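Local atomic coordinates of putative succinylglutamate desuccinylase / aspartoacylase (Shewanella amazonensis, PDB entry 3FMC), a protein that probably acts as a zinc-dependent hydrolase of the succinylglutamate desuccinylase and aspartoacylase family. Residues L335-H346 against E357-V365; C183-F194 against V234-E242. All blocks are in the same frame, centred on the assembly; numbering follows the deposited sequence.

Contact 1 (L335-H346 against E357-V365)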
loop_
_atom_site.group_PDB
_atom_site.type_symbol
_atom_site.label_atom_id
_atom_site.label_comp_id
_atom_site.label_asym_id
_atom_site.label_seq_id
_atom_site.Cartn_x
_atom_site.Cartn_y
_atom_site.Cartn_z
ATOM N N LEU C 335 29.290 5.051 5.668
ATOM C CA LEU C 335 28.722 6.353 5.949
ATOM C C LEU C 335 28.973 6.583 7.443
ATOM O O LEU C 335 28.846 5.660 8.262
ATOM C CB LEU C 335 27.232 6.401 5.662
ATOM C CG LEU C 335 26.764 5.925 4.289
ATOM C CD1 LEU C 335 25.286 6.181 4.160
ATOM C CD2 LEU C 335 27.545 6.617 3.179
ATOM N N ARG C 336 29.291 7.829 7.778
ATOM C CA ARG C 336 29.612 8.226 9.139
ATOM C C ARG C 336 28.778 9.383 9.629
ATOM O O ARG C 336 28.298 10.183 8.849
ATOM C CB ARG C 336 31.080 8.635 9.228
ATOM C CG ARG C 336 32.032 7.539 8.834
ATOM C CD ARG C 336 33.455 8.054 8.607
ATOM N NE ARG C 336 34.243 7.012 7.942
ATOM C CZ ARG C 336 34.705 5.933 8.557
ATOM N NH1 ARG C 336 34.469 5.735 9.838
ATOM N NH2 ARG C 336 35.389 5.025 7.883
ATOM N N LEU C 337 28.513 9.423 10.933
ATOM C CA LEU C 337 27.749 10.551 11.482
ATOM C C LEU C 337 28.627 11.791 11.466
ATOM O O LEU C 337 29.838 11.710 11.676
ATOM C CB LEU C 337 27.237 10.358 12.908
ATOM C CG LEU C 337 25.941 9.596 13.195
ATOM C CD1 LEU C 337 25.455 10.147 14.522
ATOM C CD2 LEU C 337 24.856 9.777 12.166
ATOM N N PRO C 338 28.011 12.932 11.195
ATOM C CA PRO C 338 28.683 14.220 11.130
ATOM C C PRO C 338 29.127 14.764 12.468
ATOM O O PRO C 338 30.020 15.596 12.527
ATOM C CB PRO C 338 27.604 15.145 10.571
ATOM C CG PRO C 338 26.616 14.242 9.963
ATOM C CD PRO C 338 26.603 13.066 10.818
ATOM N N GLU C 339 28.504 14.295 13.542
ATOM C CA GLU C 339 28.803 14.799 14.862
ATOM C C GLU C 339 28.670 13.677 15.872
ATOM O O GLU C 339 27.943 12.712 15.636
ATOM C CB GLU C 339 27.816 15.932 15.181
ATOM C CG GLU C 339 28.081 16.670 16.473
ATOM C CD GLU C 339 27.115 17.805 16.718
ATOM O OE1 GLU C 339 26.223 18.041 15.876
ATOM O OE2 GLU C 339 27.258 18.468 17.757
ATOM N N ASP C 340 29.380 13.803 16.992
ATOM C CA ASP C 340 29.277 12.846 18.089
ATOM C C ASP C 340 27.824 12.912 18.586
ATOM O O ASP C 340 27.211 13.978 18.635
ATOM C CB ASP C 340 30.143 13.236 19.268
ATOM C CG ASP C 340 31.654 13.195 18.969
ATOM O OD1 ASP C 340 32.086 12.800 17.859
ATOM O OD2 ASP C 340 32.367 13.598 19.897
ATOM N N GLY C 341 27.284 11.771 18.954
ATOM C CA GLY C 341 25.934 11.713 19.453
ATOM C C GLY C 341 25.569 10.302 19.793
ATOM O O GLY C 341 26.426 9.389 19.774
ATOM N N VAL C 342 24.287 10.127 20.124
ATOM C CA VAL C 342 23.726 8.825 20.471
ATOM C C VAL C 342 22.610 8.451 19.481
ATOM O O VAL C 342 21.563 9.069 19.518
ATOM C CB VAL C 342 23.088 8.814 21.888
ATOM C CG1 VAL C 342 22.581 7.411 22.209
ATOM C CG2 VAL C 342 24.128 9.184 22.961
ATOM N N PRO C 343 22.863 7.481 18.607
ATOM C CA PRO C 343 21.808 6.999 17.704
ATOM C C PRO C 343 20.692 6.389 18.542
ATOM O O PRO C 343 20.966 5.537 19.409
ATOM C CB PRO C 343 22.534 5.957 16.838
ATOM C CG PRO C 343 23.696 5.573 17.593
ATOM C CD PRO C 343 24.133 6.769 18.382
ATOM N N ILE C 344 19.467 6.892 18.354
ATOM C CA ILE C 344 18.287 6.409 19.103
ATOM C C ILE C 344 17.534 5.342 18.327
ATOM O O ILE C 344 17.056 4.329 18.869
ATOM C CB ILE C 344 17.340 7.609 19.461
ATOM C CG1 ILE C 344 18.056 8.616 20.380
ATOM C CG2 ILE C 344 16.030 7.136 20.069
ATOM C CD1 ILE C 344 18.665 7.983 21.665
ATOM N N LEU C 345 17.439 5.558 17.021
ATOM C CA LEU C 345 16.643 4.658 16.192
ATOM C C LEU C 345 17.176 4.716 14.766
ATOM O O LEU C 345 17.823 5.700 14.368
ATOM C CB LEU C 345 15.150 5.075 16.256
ATOM C CG LEU C 345 14.762 6.499 15.821
ATOM C CD1 LEU C 345 14.570 6.563 14.269
ATOM C CD2 LEU C 345 13.516 7.085 16.468
ATOM N N HIS C 346 16.878 3.666 14.020
ATOM C CA HIS C 346 17.214 3.595 12.617
ATOM C C HIS C 346 16.076 2.954 11.818
ATOM O O HIS C 346 15.185 2.270 12.347
ATOM C CB HIS C 346 18.592 2.917 12.371
ATOM C CG HIS C 346 18.638 1.428 12.587
ATOM N ND1 HIS C 346 17.933 0.523 11.807
ATOM C CD2 HIS C 346 19.388 0.682 13.437
ATOM C CE1 HIS C 346 18.225 -0.705 12.195
ATOM N NE2 HIS C 346 19.130 -0.643 13.160
ATOM N N GLU C 357 15.275 8.380 5.583
ATOM C CA GLU C 357 15.812 8.707 6.908
ATOM C C GLU C 357 16.445 7.452 7.503
ATOM O O GLU C 357 15.764 6.479 7.827
ATOM C CB GLU C 357 14.735 9.251 7.804
ATOM C CG GLU C 357 15.228 9.706 9.200
ATOM C CD GLU C 357 14.073 9.926 10.157
ATOM O OE1 GLU C 357 13.325 10.929 10.049
ATOM O OE2 GLU C 357 13.923 9.079 11.035
ATOM N N LEU C 358 17.757 7.485 7.636
ATOM C CA LEU C 358 18.513 6.338 8.153
ATOM C C LEU C 358 18.514 6.254 9.678
ATOM O O LEU C 358 18.258 5.187 10.216
ATOM C CB LEU C 358 19.960 6.323 7.633
ATOM C CG LEU C 358 20.221 5.760 6.250
ATOM C CD1 LEU C 358 21.674 6.107 5.840
ATOM C CD2 LEU C 358 19.960 4.228 6.205
ATOM N N TYR C 359 18.798 7.349 10.357
ATOM C CA TYR C 359 18.819 7.379 11.812
ATOM C C TYR C 359 18.315 8.685 12.357
ATOM O O TYR C 359 18.298 9.671 11.645
ATOM C CB TYR C 359 20.283 7.276 12.330
ATOM C CG TYR C 359 20.959 5.899 12.403
ATOM C CD1 TYR C 359 21.513 5.303 11.280
ATOM C CD2 TYR C 359 21.126 5.246 13.623
ATOM C CE1 TYR C 359 22.148 4.086 11.327
ATOM C CE2 TYR C 359 21.791 4.050 13.702
ATOM C CZ TYR C 359 22.312 3.465 12.561
ATOM O OH TYR C 359 22.958 2.257 12.611
ATOM N N LYS C 360 17.839 8.650 13.606
ATOM C CA LYS C 360 17.672 9.850 14.430
ATOM C C LYS C 360 18.728 9.731 15.563
ATOM O O LYS C 360 18.900 8.659 16.174
ATOM C CB LYS C 360 16.273 10.051 14.941
ATOM C CG LYS C 360 15.289 10.424 13.832
ATOM C CD LYS C 360 13.959 10.753 14.475
ATOM C CE LYS C 360 12.936 10.998 13.500
ATOM N NZ LYS C 360 11.773 11.509 14.274
ATOM N N VAL C 361 19.443 10.832 15.772
ATOM C CA VAL C 361 20.579 10.894 16.669
ATOM C C VAL C 361 20.506 12.056 17.641
ATOM O O VAL C 361 20.308 13.196 17.238
ATOM C CB VAL C 361 21.887 11.047 15.813
ATOM C CG1 VAL C 361 23.139 11.073 16.711
ATOM C CG2 VAL C 361 21.961 9.931 14.788
HETATM N N MSE C 362 20.617 11.780 18.957
HETATM C CA MSE C 362 20.700 12.874 19.922
HETATM C C MSE C 362 22.138 13.364 19.932
HETATM O O MSE C 362 23.073 12.549 19.983
HETATM C CB MSE C 362 20.343 12.401 21.347
HETATM C CG MSE C 362 18.942 11.964 21.438
HETATM SE SE MSE C 362 18.463 11.563 23.308
HETATM C CE MSE C 362 16.659 10.911 23.025
ATOM N N THR C 363 22.301 14.664 19.801
ATOM C CA THR C 363 23.590 15.299 19.852
ATOM C C THR C 363 23.580 16.265 21.063
ATOM O O THR C 363 22.509 16.606 21.636
ATOM C CB THR C 363 23.895 16.091 18.556
ATOM O OG1 THR C 363 23.008 17.213 18.448
ATOM C CG2 THR C 363 23.770 15.168 17.338
ATOM N N LYS C 364 24.780 16.714 21.447
ATOM C CA LYS C 364 24.919 17.666 22.587
ATOM C C LYS C 364 24.195 17.082 23.829
ATOM O O LYS C 364 23.485 17.770 24.575
ATOM C CB LYS C 364 24.430 19.042 22.201
ATOM C CG LYS C 364 25.250 19.618 21.002
ATOM C CD LYS C 364 24.573 20.857 20.466
ATOM C CE LYS C 364 25.433 21.613 19.447
ATOM N NZ LYS C 364 26.166 20.652 18.615
ATOM N N VAL C 365 24.468 15.813 24.049
ATOM C CA VAL C 365 23.867 15.046 25.130
ATOM C C VAL C 365 24.553 15.317 26.461
ATOM O O VAL C 365 25.776 15.496 26.522
ATOM C CB VAL C 365 23.918 13.547 24.786
ATOM C CG1 VAL C 365 23.471 12.697 25.971
ATOM C CG2 VAL C 365 23.059 13.263 23.505
HETATM O O HOH W 1 23.568 18.911 16.294
HETATM O O HOH W 2 27.143 16.131 19.954
#
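Y359 turns CG anti to its carbonyl carbon (chi1 -81°), which brings the phenol ring under H346 CB; that CB sits over the ring centre, 3.5 Å from the centroid, in a CH-pi contact. H346 chi1 (73°, CG between backbone N and carbonyl carbon) sets the imidazole alongside the phenol, where it stacks on Y303, and Y359 OH is hydrogen-bonded to G305 O. P343 CB approaches Y359 CD2 obliquely at 3.6 Å. An alanine in place of Y359 is likely to open a gap beneath H346 CB and P343 and leave G305 O without this phenolic mate. The antiparallel pairing of strands 341-346 and 357-363 rests on four backbone hydrogen bonds. V342 and M362 exchange two, the shorter from V342 N to M362 O at 2.7 Å. Next, I344 N gives to K360 O (2.9 Å) and K360 N to L345 O (3.0 Å), so I344 and L345 both face K360, a classic beta bulge. Selenomethionine M362 lays CG against I344 CG1 at 3.6 Å. Cohesion thus comes from backbone bonds and apolar or aromatic contacts, while the E339-K364 salt bridge is less certain, because E339 is modelled in two conformers.

Contact 2 (C183-F194 against V234-E242)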
loop_
_atom_site.group_PDB
_atom_site.type_symbol
_atom_site.label_atom_id
_atom_site.label_comp_id
_atom_site.label_asym_id
_atom_site.label_seq_id
_atom_site.Cartn_x
_atom_site.Cartn_y
_atom_site.Cartn_z
ATOM N N CYS C 183 9.912 14.592 27.252
ATOM C CA CYS C 183 9.608 15.220 28.532
ATOM C C CYS C 183 9.653 16.724 28.333
ATOM O O CYS C 183 10.648 17.239 27.807
ATOM C CB CYS C 183 10.649 14.802 29.557
ATOM S SG CYS C 183 10.256 15.390 31.246
ATOM N N PRO C 184 8.596 17.443 28.740
ATOM C CA PRO C 184 8.577 18.898 28.619
ATOM C C PRO C 184 9.595 19.511 29.556
ATOM O O PRO C 184 9.836 18.976 30.644
ATOM C CB PRO C 184 7.189 19.302 29.078
ATOM C CG PRO C 184 6.446 18.009 29.327
ATOM C CD PRO C 184 7.358 16.888 29.313
ATOM N N GLU C 185 10.177 20.619 29.122
ATOM C CA GLU C 185 11.211 21.294 29.910
ATOM C C GLU C 185 10.754 21.637 31.316
ATOM O O GLU C 185 11.565 21.601 32.222
ATOM C CB GLU C 185 11.696 22.553 29.186
ATOM C CG GLU C 185 12.446 22.286 27.917
ATOM C CD GLU C 185 12.888 23.554 27.246
ATOM O OE1 GLU C 185 13.263 24.508 27.976
ATOM O OE2 GLU C 185 12.852 23.616 26.004
ATOM N N TYR C 186 9.466 21.939 31.517
ATOM C CA TYR C 186 8.953 22.301 32.847
ATOM C C TYR C 186 8.933 21.118 33.873
ATOM O O TYR C 186 8.753 21.358 35.077
ATOM C CB TYR C 186 7.559 22.956 32.777
ATOM C CG TYR C 186 6.450 22.002 32.410
ATOM C CD1 TYR C 186 5.822 21.225 33.380
ATOM C CD2 TYR C 186 6.032 21.858 31.080
ATOM C CE1 TYR C 186 4.834 20.317 33.045
ATOM C CE2 TYR C 186 5.002 20.986 30.743
ATOM C CZ TYR C 186 4.415 20.208 31.724
ATOM O OH TYR C 186 3.405 19.318 31.423
ATOM N N GLU C 187 9.086 19.867 33.434
ATOM C CA GLU C 187 9.159 18.765 34.358
ATOM C C GLU C 187 10.304 17.834 34.045
ATOM O O GLU C 187 10.135 16.622 33.965
ATOM C CB GLU C 187 7.841 17.975 34.461
ATOM C CG GLU C 187 7.786 17.113 35.738
ATOM C CD GLU C 187 6.549 16.219 35.809
ATOM O OE1 GLU C 187 5.619 16.492 35.039
ATOM O OE2 GLU C 187 6.513 15.251 36.617
ATOM N N ARG C 188 11.488 18.423 33.904
ATOM C CA ARG C 188 12.722 17.676 33.690
ATOM C C ARG C 188 12.941 16.574 34.739
ATOM O O ARG C 188 13.463 15.497 34.433
ATOM C CB ARG C 188 13.883 18.662 33.679
ATOM C CG ARG C 188 15.219 17.978 33.673
ATOM C CD ARG C 188 16.315 18.950 33.422
ATOM N NE ARG C 188 17.570 18.348 33.813
ATOM C CZ ARG C 188 18.761 18.839 33.500
ATOM N NH1 ARG C 188 18.838 19.950 32.766
ATOM N NH2 ARG C 188 19.864 18.205 33.924
ATOM N N SER C 189 12.457 16.792 35.959
ATOM C CA SER C 189 12.594 15.794 36.994
ATOM C C SER C 189 11.929 14.467 36.698
ATOM O O SER C 189 12.344 13.428 37.244
ATOM C CB SER C 189 12.049 16.336 38.321
ATOM O OG SER C 189 10.665 16.642 38.207
ATOM N N ALA C 190 10.904 14.456 35.835
ATOM C CA ALA C 190 10.175 13.216 35.586
ATOM C C ALA C 190 11.077 12.102 35.072
ATOM O O ALA C 190 10.849 10.927 35.354
ATOM C CB ALA C 190 8.971 13.453 34.611
ATOM N N ALA C 191 12.078 12.466 34.267
ATOM C CA ALA C 191 12.981 11.487 33.683
ATOM C C ALA C 191 13.724 10.667 34.724
ATOM O O ALA C 191 14.055 9.534 34.474
ATOM C CB ALA C 191 13.974 12.186 32.703
ATOM N N GLN C 192 13.933 11.237 35.907
ATOM C CA GLN C 192 14.631 10.549 36.999
ATOM C C GLN C 192 13.865 9.349 37.553
ATOM O O GLN C 192 14.479 8.508 38.189
ATOM C CB GLN C 192 14.948 11.521 38.152
ATOM C CG GLN C 192 15.840 12.690 37.786
ATOM C CD GLN C 192 17.235 12.265 37.350
ATOM O OE1 GLN C 192 17.862 11.409 37.964
ATOM N NE2 GLN C 192 17.730 12.880 36.283
ATOM N N TYR C 193 12.561 9.237 37.264
ATOM C CA TYR C 193 11.709 8.164 37.833
ATOM C C TYR C 193 11.465 7.000 36.914
ATOM O O TYR C 193 11.344 5.845 37.364
ATOM C CB TYR C 193 10.404 8.780 38.368
ATOM C CG TYR C 193 10.704 9.830 39.391
ATOM C CD1 TYR C 193 11.045 9.488 40.710
ATOM C CD2 TYR C 193 10.735 11.155 39.051
ATOM C CE1 TYR C 193 11.389 10.457 41.635
ATOM C CE2 TYR C 193 11.062 12.127 39.971
ATOM C CZ TYR C 193 11.385 11.775 41.264
ATOM O OH TYR C 193 11.704 12.801 42.143
ATOM N N PHE C 194 11.391 7.266 35.606
ATOM C CA PHE C 194 11.221 6.196 34.640
ATOM C C PHE C 194 12.557 5.436 34.441
ATOM O O PHE C 194 13.601 5.903 34.899
ATOM C CB PHE C 194 10.699 6.751 33.298
ATOM C CG PHE C 194 9.343 7.411 33.403
ATOM C CD1 PHE C 194 8.178 6.663 33.290
ATOM C CD2 PHE C 194 9.229 8.766 33.612
ATOM C CE1 PHE C 194 6.935 7.274 33.400
ATOM C CE2 PHE C 194 7.981 9.380 33.697
ATOM C CZ PHE C 194 6.847 8.631 33.579
ATOM N N VAL C 234 2.319 24.507 36.102
ATOM C CA VAL C 234 1.779 23.779 34.943
ATOM C C VAL C 234 1.043 22.627 35.599
ATOM O O VAL C 234 1.680 21.743 36.146
ATOM C CB VAL C 234 2.883 23.348 33.995
ATOM C CG1 VAL C 234 2.269 22.757 32.667
ATOM C CG2 VAL C 234 3.772 24.565 33.686
ATOM N N ARG C 235 -0.287 22.646 35.543
ATOM C CA ARG C 235 -1.094 21.701 36.305
ATOM C C ARG C 235 -1.366 20.364 35.625
ATOM O O ARG C 235 -2.238 19.617 36.067
ATOM C CB ARG C 235 -2.401 22.368 36.746
ATOM C CG ARG C 235 -2.190 23.603 37.620
ATOM C CD ARG C 235 -1.918 23.268 39.079
ATOM N NE ARG C 235 -1.814 24.504 39.863
ATOM C CZ ARG C 235 -2.088 24.632 41.164
ATOM N NH1 ARG C 235 -2.548 23.606 41.875
ATOM N NH2 ARG C 235 -1.939 25.817 41.747
ATOM N N VAL C 236 -0.620 20.058 34.569
ATOM C CA VAL C 236 -0.707 18.740 33.930
ATOM C C VAL C 236 0.672 18.276 33.503
ATOM O O VAL C 236 1.463 19.072 33.020
ATOM C CB VAL C 236 -1.683 18.737 32.711
ATOM C CG1 VAL C 236 -1.259 17.700 31.609
ATOM C CG2 VAL C 236 -3.160 18.533 33.203
ATOM N N SER C 237 0.930 16.980 33.681
ATOM C CA SER C 237 2.159 16.343 33.265
ATOM C C SER C 237 1.754 15.539 32.015
ATOM O O SER C 237 0.740 14.892 32.029
ATOM C CB SER C 237 2.698 15.433 34.357
ATOM O OG SER C 237 3.083 16.231 35.466
ATOM N N ALA C 238 2.556 15.589 30.958
ATOM C CA ALA C 238 2.274 14.841 29.714
ATOM C C ALA C 238 3.610 14.440 29.132
ATOM O O ALA C 238 4.436 15.295 28.737
ATOM C CB ALA C 238 1.460 15.655 28.728
ATOM N N LEU C 239 3.817 13.134 29.132
ATOM C CA LEU C 239 5.085 12.517 28.716
ATOM C C LEU C 239 4.804 11.462 27.652
ATOM O O LEU C 239 3.757 10.799 27.690
ATOM C CB LEU C 239 5.686 11.835 29.944
ATOM C CG LEU C 239 5.896 12.832 31.102
ATOM C CD1 LEU C 239 5.497 12.213 32.380
ATOM C CD2 LEU C 239 7.323 13.315 31.095
ATOM N N THR C 240 5.760 11.270 26.731
ATOM C CA THR C 240 5.619 10.263 25.684
ATOM C C THR C 240 6.766 9.298 25.828
ATOM O O THR C 240 7.910 9.687 25.750
ATOM C CB THR C 240 5.584 10.935 24.283
ATOM O OG1 THR C 240 4.532 11.915 24.261
ATOM C CG2 THR C 240 5.398 9.928 23.169
ATOM N N LEU C 241 6.437 8.044 26.057
ATOM C CA LEU C 241 7.406 7.003 26.232
ATOM C C LEU C 241 7.526 6.209 24.937
ATOM O O LEU C 241 6.539 5.714 24.440
ATOM C CB LEU C 241 6.982 6.096 27.400
ATOM C CG LEU C 241 7.015 6.660 28.869
ATOM C CD1 LEU C 241 6.131 7.808 29.175
ATOM C CD2 LEU C 241 6.801 5.438 29.846
ATOM N N GLU C 242 8.752 6.133 24.391
ATOM C CA GLU C 242 9.060 5.433 23.133
ATOM C C GLU C 242 9.798 4.187 23.568
ATOM O O GLU C 242 11.029 4.189 23.769
ATOM C CB GLU C 242 9.939 6.317 22.231
ATOM C CG GLU C 242 9.407 7.716 21.902
ATOM C CD GLU C 242 8.385 7.738 20.746
ATOM O OE1 GLU C 242 8.482 6.895 19.845
ATOM O OE2 GLU C 242 7.517 8.626 20.766
HETATM O O HOH W 3 5.276 16.904 32.168
#
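Strands 176-184 and 237-243 are antiparallel neighbours in a mixed sheet of the catalytic domain, consistent with a zinc-exopeptidase-like fold. C183 and L239 approach to 5.3 Å between CA atoms, and C183 makes its backbone hydrogen bonds to L200 and I202 of strand 198-202. Beyond P184 the chain leaves the sheet through the 3-10 segment 185-186, and the backbones separate: the CA atoms of Y186 and V234 are 7.6 Å apart. Residues 188-193 keep helix-like backbone angles, with i-to-i+3 bonds such as Q192 N to S189 O, and return the chain to F194.

Side chains bridge the diverging backbones. V234 CG1 lies over one face of the Y186 ring, 3.6 Å from its centroid and 19° off the normal, a CH-pi contact, while W219 of helix 210-227 meets the same tyrosine edge-to-face. At the ring edge Y186 OH donates to V236 O, although V236 is deposited in two conformers and the exact length is doubtful. Further along, the branches of L239 divide: CD2 rests on A190 CB at 3.9 Å, and CD1 meets F194 CE2 at 4.0 Å. F194 also crosses L241 at about a right angle and stacks on Y264.

The carboxylate of E187 is engaged at both oxygens, OE2 by Y264 OH and OE1 by a water that also accepts from A238 N. S237 OG donates to E187 OE1 at 2.6 Å, arriving on the syn side but 27° out of the carboxylate plane.

Overall arrangement
From the N terminus, contact 2 comes first. Residues 183-194 leave strand 176-184, the chain passes through strand 198-202 and helix 210-227, and the segment 234-242 then closes this loop of 39 residues within the catalytic domain. Contact 1 opens only afterwards and closes a much shorter loop of 10 residues between 335-346 and 357-365, so the two are in series, neither nested nor crossed. The centres of contact 1 and contact 2 are 23 Å apart; the nearest atoms of contact 1 and contact 2 are about 6 Å apart and do not touch. Strand 176-184 is the link: it pairs with 237-243 and with 341-346. Contact 1 also reaches strand 332-336 of the separate four-stranded antiparallel sheet and packs against W146 of a second subunit.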